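PDB 3GZ5: MutT/nudix family protein from Shewanella oneidensis, which probably regulates genes of NAD metabolism in response to ADP-ribose, joining a nudix domain to a DNA-binding winged-helix domain. Local coordinates for residues P84-V93 with V105-M113; F174-H183 with F196-L206. All coordinates share one frame; numbering follows the deposited sequence.

Interaction 1: P84-V93 with V105-M113; sequences PPYIEQLCTV and VTVCYTALM
Leu-90 and Cys-91 both turn their backbone N-H to the carbonyl of Cys-108, and this shared acceptor is the heart of a classic beta bulge in an otherwise regular antiparallel pairing. Leu-90 N stands 2.7 Å from Cys-108 O and Cys-91 N 3.1 Å from that same Cys-108 O, while Cys-108 N returns a bond to Cys-91 O. The extra residue shifts the register by one. From CB outward, Leu-90 first meets the bulge carbonyl, CB lying 3.3 Å from Cys-108 O; CG, trans to the backbone N (chi1 -178°), comes near Thr-110 OG1, and there the methyls part. CD1 comes within 3.8 Å of Thr-110 OG1; CD2 goes to the sulfur, 4.1 Å from Cys-108 SG. Just before the bulge, Gln-89 lays CG over one face of the Tyr-109 ring, 4.0 Å from its centroid and 17° off the normal, a CH-pi contact offset toward the rim. Past the bulge, Thr-92 and Val-107 run side by side, and Thr-92 CG2 also reaches Val-105 CG1 at 3.6 Å. Thr-92 lies at the dimer interface, its OG1 hydrogen-bonded to OG1 of Thr-92 in the second subunit. At the other end Ile-87 CD1 rests against the methyl of Ala-111. The two strands form a beta hairpin of the nudix domain, and strand 104-112 continues the sheet through parallel pairing with strand 22-33. Ile-87 and Tyr-109 pack on helix 68-80. On the opposite face Cys-91 meets helix 145-162, which Leu-90 of the bulge also touches.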
loop_
_atom_site.group_PDB
_atom_site.type_symbol
_atom_site.label_atom_id
_atom_site.label_comp_id
_atom_site.label_asym_id
_atom_site.label_seq_id
_atom_site.Cartn_x
_atom_site.Cartn_y
_atom_site.Cartn_z
ATOM N N PRO B 84 1.763 19.103 4.582
ATOM C CA PRO B 84 0.342 18.666 4.608
ATOM C C PRO B 84 0.033 17.852 5.868
ATOM O O PRO B 84 0.927 17.180 6.375
ATOM C CB PRO B 84 0.203 17.768 3.376
ATOM C CG PRO B 84 1.456 17.944 2.591
ATOM C CD PRO B 84 2.531 18.449 3.514
ATOM N N PRO B 85 -1.214 17.925 6.390
ATOM C CA PRO B 85 -1.478 17.149 7.607
ATOM C C PRO B 85 -1.623 15.642 7.360
ATOM O O PRO B 85 -1.546 14.867 8.307
ATOM C CB PRO B 85 -2.791 17.754 8.131
ATOM C CG PRO B 85 -3.508 18.239 6.895
ATOM C CD PRO B 85 -2.395 18.701 5.956
ATOM N N TYR B 86 -1.808 15.221 6.114
ATOM C CA TYR B 86 -1.958 13.788 5.838
ATOM C C TYR B 86 -1.126 13.370 4.627
ATOM O O TYR B 86 -1.178 13.993 3.577
ATOM C CB TYR B 86 -3.435 13.366 5.636
ATOM C CG TYR B 86 -3.574 11.878 5.329
ATOM C CD1 TYR B 86 -3.487 11.408 4.018
ATOM C CD2 TYR B 86 -3.749 10.942 6.351
ATOM C CE1 TYR B 86 -3.588 10.036 3.714
ATOM C CE2 TYR B 86 -3.847 9.561 6.066
ATOM C CZ TYR B 86 -3.762 9.126 4.747
ATOM O OH TYR B 86 -3.828 7.777 4.440
ATOM N N ILE B 87 -0.383 12.292 4.798
ATOM C CA ILE B 87 0.469 11.750 3.742
ATOM C C ILE B 87 0.652 10.258 3.939
ATOM O O ILE B 87 0.824 9.793 5.056
ATOM C CB ILE B 87 1.841 12.531 3.629
ATOM C CG1 ILE B 87 2.564 12.155 2.340
ATOM C CG2 ILE B 87 2.743 12.297 4.876
ATOM C CD1 ILE B 87 3.357 13.289 1.754
ATOM N N GLU B 88 0.584 9.505 2.849
ATOM C CA GLU B 88 0.706 8.065 2.878
ATOM C C GLU B 88 1.290 7.600 1.557
ATOM O O GLU B 88 0.877 8.062 0.477
ATOM C CB GLU B 88 -0.687 7.423 3.065
ATOM C CG GLU B 88 -0.678 5.888 3.014
ATOM C CD GLU B 88 -2.073 5.276 2.997
ATOM O OE1 GLU B 88 -2.292 4.257 3.694
ATOM O OE2 GLU B 88 -2.952 5.798 2.270
ATOM N N GLN B 89 2.231 6.668 1.628
ATOM C CA GLN B 89 2.797 6.070 0.430
ATOM C C GLN B 89 1.716 5.346 -0.385
ATOM O O GLN B 89 0.924 4.563 0.160
ATOM C CB GLN B 89 3.916 5.102 0.837
ATOM C CG GLN B 89 5.079 5.019 -0.125
ATOM C CD GLN B 89 6.179 4.112 0.382
ATOM O OE1 GLN B 89 7.180 4.573 0.955
ATOM N NE2 GLN B 89 6.009 2.833 0.170
ATOM N N LEU B 90 1.663 5.629 -1.682
ATOM C CA LEU B 90 0.744 4.986 -2.607
ATOM C C LEU B 90 1.330 3.695 -3.222
ATOM O O LEU B 90 0.794 2.595 -3.066
ATOM C CB LEU B 90 0.360 5.982 -3.714
ATOM C CG LEU B 90 -0.650 5.511 -4.774
ATOM C CD1 LEU B 90 -2.000 5.151 -4.156
ATOM C CD2 LEU B 90 -0.808 6.508 -5.944
ATOM N N CYS B 91 2.440 3.851 -3.939
ATOM C CA CYS B 91 3.013 2.777 -4.705
ATOM C C CYS B 91 4.408 3.229 -5.160
ATOM O O CYS B 91 4.764 4.413 -5.049
ATOM C CB CYS B 91 2.122 2.420 -5.910
ATOM S SG CYS B 91 1.934 3.797 -7.070
ATOM N N THR B 92 5.204 2.263 -5.605
ATOM C CA THR B 92 6.519 2.519 -6.181
ATOM C C THR B 92 6.425 1.939 -7.569
ATOM O O THR B 92 6.101 0.769 -7.728
ATOM C CB THR B 92 7.637 1.851 -5.339
ATOM O OG1 THR B 92 7.699 2.526 -4.079
ATOM C CG2 THR B 92 9.003 1.952 -6.005
ATOM N N VAL B 93 6.629 2.775 -8.576
ATOM C CA VAL B 93 6.661 2.273 -9.951
ATOM C C VAL B 93 8.097 2.289 -10.471
ATOM O O VAL B 93 8.827 3.279 -10.297
ATOM C CB VAL B 93 5.716 3.069 -10.875
ATOM C CG1 VAL B 93 5.785 2.530 -12.294
ATOM C CG2 VAL B 93 4.267 2.914 -10.386
ATOM N N VAL B 105 12.781 4.592 -11.230
ATOM C CA VAL B 105 11.930 4.169 -10.138
ATOM C C VAL B 105 11.358 5.399 -9.460
ATOM O O VAL B 105 12.088 6.321 -9.142
ATOM C CB VAL B 105 12.727 3.294 -9.119
ATOM C CG1 VAL B 105 11.876 2.937 -7.919
ATOM C CG2 VAL B 105 13.221 2.022 -9.795
ATOM N N THR B 106 10.055 5.414 -9.243
ATOM C CA THR B 106 9.434 6.512 -8.536
ATOM C C THR B 106 8.604 6.005 -7.337
ATOM O O THR B 106 7.725 5.148 -7.478
ATOM C CB THR B 106 8.578 7.440 -9.489
ATOM O OG1 THR B 106 8.584 8.786 -8.980
ATOM C CG2 THR B 106 7.164 6.993 -9.532
ATOM N N VAL B 107 8.907 6.538 -6.161
ATOM C CA VAL B 107 8.127 6.243 -4.973
ATOM C C VAL B 107 7.016 7.303 -4.859
ATOM O O VAL B 107 7.286 8.503 -4.667
ATOM C CB VAL B 107 9.016 6.185 -3.719
ATOM C CG1 VAL B 107 8.199 5.726 -2.512
ATOM C CG2 VAL B 107 10.258 5.271 -3.971
ATOM N N CYS B 108 5.778 6.856 -5.039
ATOM C CA CYS B 108 4.622 7.746 -5.101
ATOM C C CYS B 108 3.842 7.746 -3.816
ATOM O O CYS B 108 3.588 6.688 -3.248
ATOM C CB CYS B 108 3.680 7.400 -6.273
ATOM S SG CYS B 108 2.521 8.811 -6.626
ATOM N N TYR B 109 3.484 8.953 -3.369
ATOM C CA TYR B 109 2.715 9.218 -2.161
ATOM C C TYR B 109 1.377 9.849 -2.536
ATOM O O TYR B 109 1.274 10.486 -3.609
ATOM C CB TYR B 109 3.471 10.203 -1.251
ATOM C CG TYR B 109 4.647 9.569 -0.529
ATOM C CD1 TYR B 109 4.535 9.186 0.806
ATOM C CD2 TYR B 109 5.838 9.318 -1.187
ATOM C CE1 TYR B 109 5.592 8.580 1.478
ATOM C CE2 TYR B 109 6.910 8.693 -0.530
ATOM C CZ TYR B 109 6.777 8.339 0.798
ATOM O OH TYR B 109 7.817 7.724 1.457
ATOM N N THR B 110 0.369 9.635 -1.671
ATOM C CA THR B 110 -0.860 10.431 -1.668
ATOM C C THR B 110 -0.828 11.392 -0.501
ATOM O O THR B 110 -0.406 11.032 0.602
ATOM C CB THR B 110 -2.167 9.592 -1.512
ATOM O OG1 THR B 110 -2.199 8.561 -2.489
ATOM C CG2 THR B 110 -3.405 10.498 -1.760
ATOM N N ALA B 111 -1.278 12.616 -0.738
ATOM C CA ALA B 111 -1.424 13.550 0.341
ATOM C C ALA B 111 -2.749 14.313 0.294
ATOM O O ALA B 111 -3.394 14.416 -0.763
ATOM C CB ALA B 111 -0.196 14.531 0.397
ATOM N N LEU B 112 -3.126 14.859 1.446
ATOM C CA LEU B 112 -4.318 15.682 1.590
ATOM C C LEU B 112 -4.028 16.914 2.431
ATOM O O LEU B 112 -3.349 16.844 3.461
ATOM C CB LEU B 112 -5.472 14.874 2.219
ATOM C CG LEU B 112 -6.133 13.693 1.478
ATOM C CD1 LEU B 112 -7.274 13.063 2.305
ATOM C CD2 LEU B 112 -6.701 14.168 0.147
ATOM N N MET B 113 -4.532 18.053 1.983
ATOM C CA MET B 113 -4.469 19.272 2.780
ATOM C C MET B 113 -5.650 20.165 2.451
ATOM O O MET B 113 -6.330 19.946 1.459
ATOM C CB MET B 113 -3.165 20.028 2.542
ATOM C CG MET B 113 -3.000 20.738 1.180
ATOM S SD MET B 113 -1.514 21.795 1.276
ATOM C CE MET B 113 -1.272 22.168 -0.412
#

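Interaction 2: F174-H183 with F196-L206; sequences FTLPELQHVH and FRRRVEQADLL
Phe-196 drives the edge of its ring into the face of His-183, an edge-to-face pair with centroids 5.0 Å apart and planes at 61°. Phe-196 CZ sits over the middle of the imidazole. The phenyl's own edge also takes Leu-179, whose CG lies in the ring plane, 3.9 Å from Phe-196 CZ, and Val-200 CG2, one turn further along the same helix, covers part of one face. The guanidinium of Arg-197 has Leu-176 over one face, though the exact place of that leucine methyl is doubtful. At the guanidinium edge Pro-177 CG comes to 3.4 Å from Arg-197 NH2. There too, Gln-180 OE1 accepts a hydrogen bond from Arg-197 NH1 at 2.8 Å, with the donor nearly in line with the amide C=O and the amide plane turned almost perpendicular to the guanidinium. Gln-180 NE2 is held in turn by Glu-184.

Helices 176-187 and 193-203 are, by their order ahead of the wing strands, probably the two helices of the helix-turn-helix in this winged-helix domain; their segments here cross at 110°, and by its position the second is probably the recognition helix. Phe-196 is the knob between them: with CG trans to its backbone N (chi1 -172°), the ring enters a hole lined by Leu-176, Leu-179, Gln-180 and His-183. Where the chain leaves the second helix for the wing strands, Leu-206 extends the apolar layer. Its CD1 lies 3.8 Å from Leu-176 CD1 and also approaches Leu-179, while its other methyl, CD2, meets the edge of the Phe-174 ring, 3.6 Å from Phe-174 CZ.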
loop_
_atom_site.group_PDB
_atom_site.type_symbol
_atom_site.label_atom_id
_atom_site.label_comp_id
_atom_site.label_asym_id
_atom_site.label_seq_id
_atom_site.Cartn_x
_atom_site.Cartn_y
_atom_site.Cartn_z
ATOM N N PHE B 174 -14.595 21.874 10.472
ATOM C CA PHE B 174 -15.581 21.659 9.408
ATOM C C PHE B 174 -16.896 21.119 9.972
ATOM O O PHE B 174 -16.948 20.642 11.103
ATOM C CB PHE B 174 -15.031 20.679 8.350
ATOM C CG PHE B 174 -14.565 19.368 8.928
ATOM C CD1 PHE B 174 -13.215 19.118 9.098
ATOM C CD2 PHE B 174 -15.483 18.398 9.335
ATOM C CE1 PHE B 174 -12.786 17.922 9.637
ATOM C CE2 PHE B 174 -15.065 17.209 9.884
ATOM C CZ PHE B 174 -13.713 16.966 10.028
ATOM N N THR B 175 -17.956 21.172 9.170
ATOM C CA THR B 175 -19.237 20.602 9.590
ATOM C C THR B 175 -19.350 19.195 9.073
ATOM O O THR B 175 -18.623 18.778 8.183
ATOM C CB THR B 175 -20.438 21.420 9.091
ATOM O OG1 THR B 175 -20.447 21.429 7.657
ATOM C CG2 THR B 175 -20.371 22.855 9.624
ATOM N N LEU B 176 -20.259 18.450 9.658
ATOM C CA LEU B 176 -20.449 17.075 9.279
ATOM C C LEU B 176 -21.077 16.905 7.886
ATOM O O LEU B 176 -20.750 15.955 7.196
ATOM C CB LEU B 176 -21.233 16.372 10.373
ATOM C CG LEU B 176 -20.792 14.926 10.499
ATOM C CD1 LEU B 176 -20.405 14.621 11.920
ATOM C CD2 LEU B 176 -21.938 14.056 10.021
ATOM N N PRO B 177 -22.003 17.806 7.480
ATOM C CA PRO B 177 -22.397 17.893 6.074
ATOM C C PRO B 177 -21.260 18.147 5.068
ATOM O O PRO B 177 -21.314 17.610 3.967
ATOM C CB PRO B 177 -23.382 19.072 6.064
ATOM C CG PRO B 177 -23.971 19.052 7.426
ATOM C CD PRO B 177 -22.821 18.706 8.317
ATOM N N GLU B 178 -20.279 18.978 5.420
ATOM C CA GLU B 178 -19.063 19.141 4.603
ATOM C C GLU B 178 -18.318 17.814 4.421
ATOM O O GLU B 178 -17.911 17.462 3.309
ATOM C CB GLU B 178 -18.101 20.135 5.250
ATOM C CG GLU B 178 -18.536 21.586 5.228
ATOM C CD GLU B 178 -17.521 22.481 5.934
ATOM O OE1 GLU B 178 -17.889 23.607 6.344
ATOM O OE2 GLU B 178 -16.352 22.058 6.073
ATOM N N LEU B 179 -18.136 17.100 5.530
ATOM C CA LEU B 179 -17.404 15.856 5.546
ATOM C C LEU B 179 -18.139 14.820 4.713
ATOM O O LEU B 179 -17.539 14.112 3.906
ATOM C CB LEU B 179 -17.256 15.367 6.983
ATOM C CG LEU B 179 -16.476 14.070 7.160
ATOM C CD1 LEU B 179 -15.022 14.198 6.653
ATOM C CD2 LEU B 179 -16.539 13.568 8.620
ATOM N N GLN B 180 -19.453 14.730 4.917
ATOM C CA GLN B 180 -20.289 13.837 4.129
ATOM C C GLN B 180 -20.157 14.131 2.639
ATOM O O GLN B 180 -20.004 13.217 1.837
ATOM C CB GLN B 180 -21.759 13.952 4.562
ATOM C CG GLN B 180 -22.662 13.017 3.791
ATOM C CD GLN B 180 -24.077 13.016 4.315
ATOM O OE1 GLN B 180 -24.304 13.144 5.524
ATOM N NE2 GLN B 180 -25.036 12.847 3.420
ATOM N N HIS B 181 -20.206 15.404 2.269
ATOM C CA HIS B 181 -20.110 15.767 0.866
ATOM C C HIS B 181 -18.779 15.386 0.203
ATOM O O HIS B 181 -18.770 14.879 -0.923
ATOM C CB HIS B 181 -20.450 17.233 0.619
ATOM C CG HIS B 181 -20.605 17.556 -0.837
ATOM N ND1 HIS B 181 -21.524 16.916 -1.650
ATOM C CD2 HIS B 181 -19.933 18.416 -1.638
ATOM C CE1 HIS B 181 -21.419 17.379 -2.883
ATOM N NE2 HIS B 181 -20.461 18.290 -2.904
ATOM N N VAL B 182 -17.658 15.606 0.892
ATOM C CA VAL B 182 -16.363 15.153 0.356
ATOM C C VAL B 182 -16.368 13.652 0.118
ATOM O O VAL B 182 -15.836 13.207 -0.896
ATOM C CB VAL B 182 -15.134 15.493 1.250
ATOM C CG1 VAL B 182 -13.862 15.212 0.462
ATOM C CG2 VAL B 182 -15.135 16.936 1.654
ATOM N N HIS B 183 -16.928 12.879 1.050
ATOM C CA HIS B 183 -17.016 11.419 0.875
ATOM C C HIS B 183 -17.907 11.047 -0.345
ATOM O O HIS B 183 -17.573 10.136 -1.118
ATOM C CB HIS B 183 -17.553 10.721 2.139
ATOM C CG HIS B 183 -16.566 10.622 3.270
ATOM N ND1 HIS B 183 -16.100 9.417 3.749
ATOM C CD2 HIS B 183 -15.998 11.574 4.050
ATOM C CE1 HIS B 183 -15.277 9.626 4.761
ATOM N NE2 HIS B 183 -15.198 10.928 4.966
ATOM N N PHE B 196 -24.166 7.497 8.061
ATOM C CA PHE B 196 -22.862 8.159 8.114
ATOM C C PHE B 196 -22.586 8.782 9.479
ATOM O O PHE B 196 -21.579 8.454 10.104
ATOM C CB PHE B 196 -22.744 9.216 7.006
ATOM C CG PHE B 196 -21.363 9.811 6.873
ATOM C CD1 PHE B 196 -20.270 9.011 6.502
ATOM C CD2 PHE B 196 -21.151 11.174 7.102
ATOM C CE1 PHE B 196 -18.986 9.562 6.366
ATOM C CE2 PHE B 196 -19.867 11.734 6.964
ATOM C CZ PHE B 196 -18.786 10.920 6.596
ATOM N N ARG B 197 -23.493 9.657 9.927
ATOM C CA ARG B 197 -23.486 10.225 11.288
ATOM C C ARG B 197 -23.367 9.192 12.400
ATOM O O ARG B 197 -22.558 9.361 13.314
ATOM C CB ARG B 197 -24.702 11.109 11.517
ATOM C CG ARG B 197 -24.479 12.533 11.089
ATOM C CD ARG B 197 -25.777 13.237 10.789
ATOM N NE ARG B 197 -25.565 14.567 10.217
ATOM C CZ ARG B 197 -25.314 14.817 8.930
ATOM N NH1 ARG B 197 -25.220 13.822 8.042
ATOM N NH2 ARG B 197 -25.141 16.073 8.528
ATOM N N ARG B 198 -24.155 8.126 12.313
ATOM C CA ARG B 198 -24.025 6.974 13.221
ATOM C C ARG B 198 -22.593 6.386 13.244
ATOM O O ARG B 198 -22.032 6.151 14.313
ATOM C CB ARG B 198 -25.077 5.899 12.868
ATOM C CG ARG B 198 -24.873 4.493 13.475
ATOM C CD ARG B 198 -26.198 3.668 13.610
ATOM N NE ARG B 198 -27.043 3.709 12.408
ATOM C CZ ARG B 198 -28.042 4.578 12.209
ATOM N NH1 ARG B 198 -28.745 4.542 11.075
ATOM N NH2 ARG B 198 -28.332 5.494 13.140
ATOM N N ARG B 199 -22.013 6.150 12.068
ATOM C CA ARG B 199 -20.636 5.624 11.990
ATOM C C ARG B 199 -19.590 6.622 12.518
ATOM O O ARG B 199 -18.694 6.241 13.278
ATOM C CB ARG B 199 -20.302 5.122 10.577
ATOM C CG ARG B 199 -20.465 3.588 10.400
ATOM C CD ARG B 199 -20.582 3.157 8.921
ATOM N NE ARG B 199 -19.289 2.857 8.286
ATOM C CZ ARG B 199 -18.501 3.757 7.689
ATOM N NH1 ARG B 199 -18.849 5.043 7.633
ATOM N NH2 ARG B 199 -17.356 3.372 7.144
ATOM N N VAL B 200 -19.735 7.896 12.156
ATOM C CA VAL B 200 -18.849 8.941 12.669
ATOM C C VAL B 200 -18.826 8.967 14.210
ATOM O O VAL B 200 -17.746 8.861 14.811
ATOM C CB VAL B 200 -19.195 10.342 12.111
ATOM C CG1 VAL B 200 -18.440 11.416 12.868
ATOM C CG2 VAL B 200 -18.879 10.429 10.627
ATOM N N GLU B 201 -20.013 9.076 14.822
ATOM C CA GLU B 201 -20.171 9.195 16.274
ATOM C C GLU B 201 -19.548 8.024 17.016
ATOM O O GLU B 201 -18.982 8.196 18.098
ATOM C CB GLU B 201 -21.645 9.362 16.668
ATOM C CG GLU B 201 -22.245 10.748 16.301
ATOM C CD GLU B 201 -23.717 10.946 16.739
ATOM O OE1 GLU B 201 -24.077 10.622 17.898
ATOM O OE2 GLU B 201 -24.518 11.461 15.923
ATOM N N GLN B 202 -19.613 6.843 16.415
ATOM C CA GLN B 202 -19.092 5.637 17.039
ATOM C C GLN B 202 -17.582 5.448 16.849
ATOM O O GLN B 202 -16.907 4.906 17.726
ATOM C CB GLN B 202 -19.880 4.424 16.544
ATOM C CG GLN B 202 -21.250 4.310 17.226
ATOM C CD GLN B 202 -22.282 3.549 16.408
ATOM O OE1 GLN B 202 -23.446 3.956 16.340
ATOM N NE2 GLN B 202 -21.865 2.441 15.785
ATOM N N ALA B 203 -17.064 5.901 15.706
ATOM C CA ALA B 203 -15.626 5.977 15.461
ATOM C C ALA B 203 -14.976 6.846 16.533
ATOM O O ALA B 203 -13.868 6.568 16.990
ATOM C CB ALA B 203 -15.361 6.554 14.108
ATOM N N ASP B 204 -15.676 7.902 16.934
ATOM C CA ASP B 204 -15.203 8.723 18.016
ATOM C C ASP B 204 -13.891 9.425 17.616
ATOM O O ASP B 204 -12.900 9.426 18.368
ATOM C CB ASP B 204 -14.997 7.816 19.223
ATOM C CG ASP B 204 -14.849 8.577 20.481
ATOM O OD1 ASP B 204 -15.639 9.528 20.680
ATOM O OD2 ASP B 204 -13.930 8.230 21.252
ATOM N N LEU B 205 -13.917 10.017 16.423
ATOM C CA LEU B 205 -12.731 10.556 15.742
ATOM C C LEU B 205 -12.755 12.058 15.571
ATOM O O LEU B 205 -11.739 12.668 15.200
ATOM C CB LEU B 205 -12.588 9.922 14.355
ATOM C CG LEU B 205 -12.130 8.468 14.333
ATOM C CD1 LEU B 205 -12.309 7.900 12.924
ATOM C CD2 LEU B 205 -10.668 8.364 14.801
ATOM N N LEU B 206 -13.922 12.650 15.782
ATOM C CA LEU B 206 -14.068 14.079 15.623
ATOM C C LEU B 206 -14.154 14.731 17.000
ATOM O O LEU B 206 -14.744 14.159 17.938
ATOM C CB LEU B 206 -15.317 14.403 14.801
ATOM C CG LEU B 206 -15.362 13.940 13.342
ATOM C CD1 LEU B 206 -16.652 14.442 12.674
ATOM C CD2 LEU B 206 -14.150 14.486 12.614
#

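Overall arrangement
Interaction 1 comes first along the chain and is complete well before the residues of interaction 2 begin, one in the nudix domain and one in the winged-helix domain. Their centres are 24 Å apart and their nearest atoms about 7 Å, without touching. They belong to separate sheets: the hairpin of interaction 1 is part of the mixed nudix sheet, whereas strand 174-175, at the start of interaction 2, joins the small three-stranded antiparallel sheet. Helix 145-162 lies between them in sequence; it packs on residues 84-93, and Ala-160 near its end accepts a hydrogen bond from His-183. That helix is thus a physical bridge between the probable ligand-sensing and DNA-binding parts.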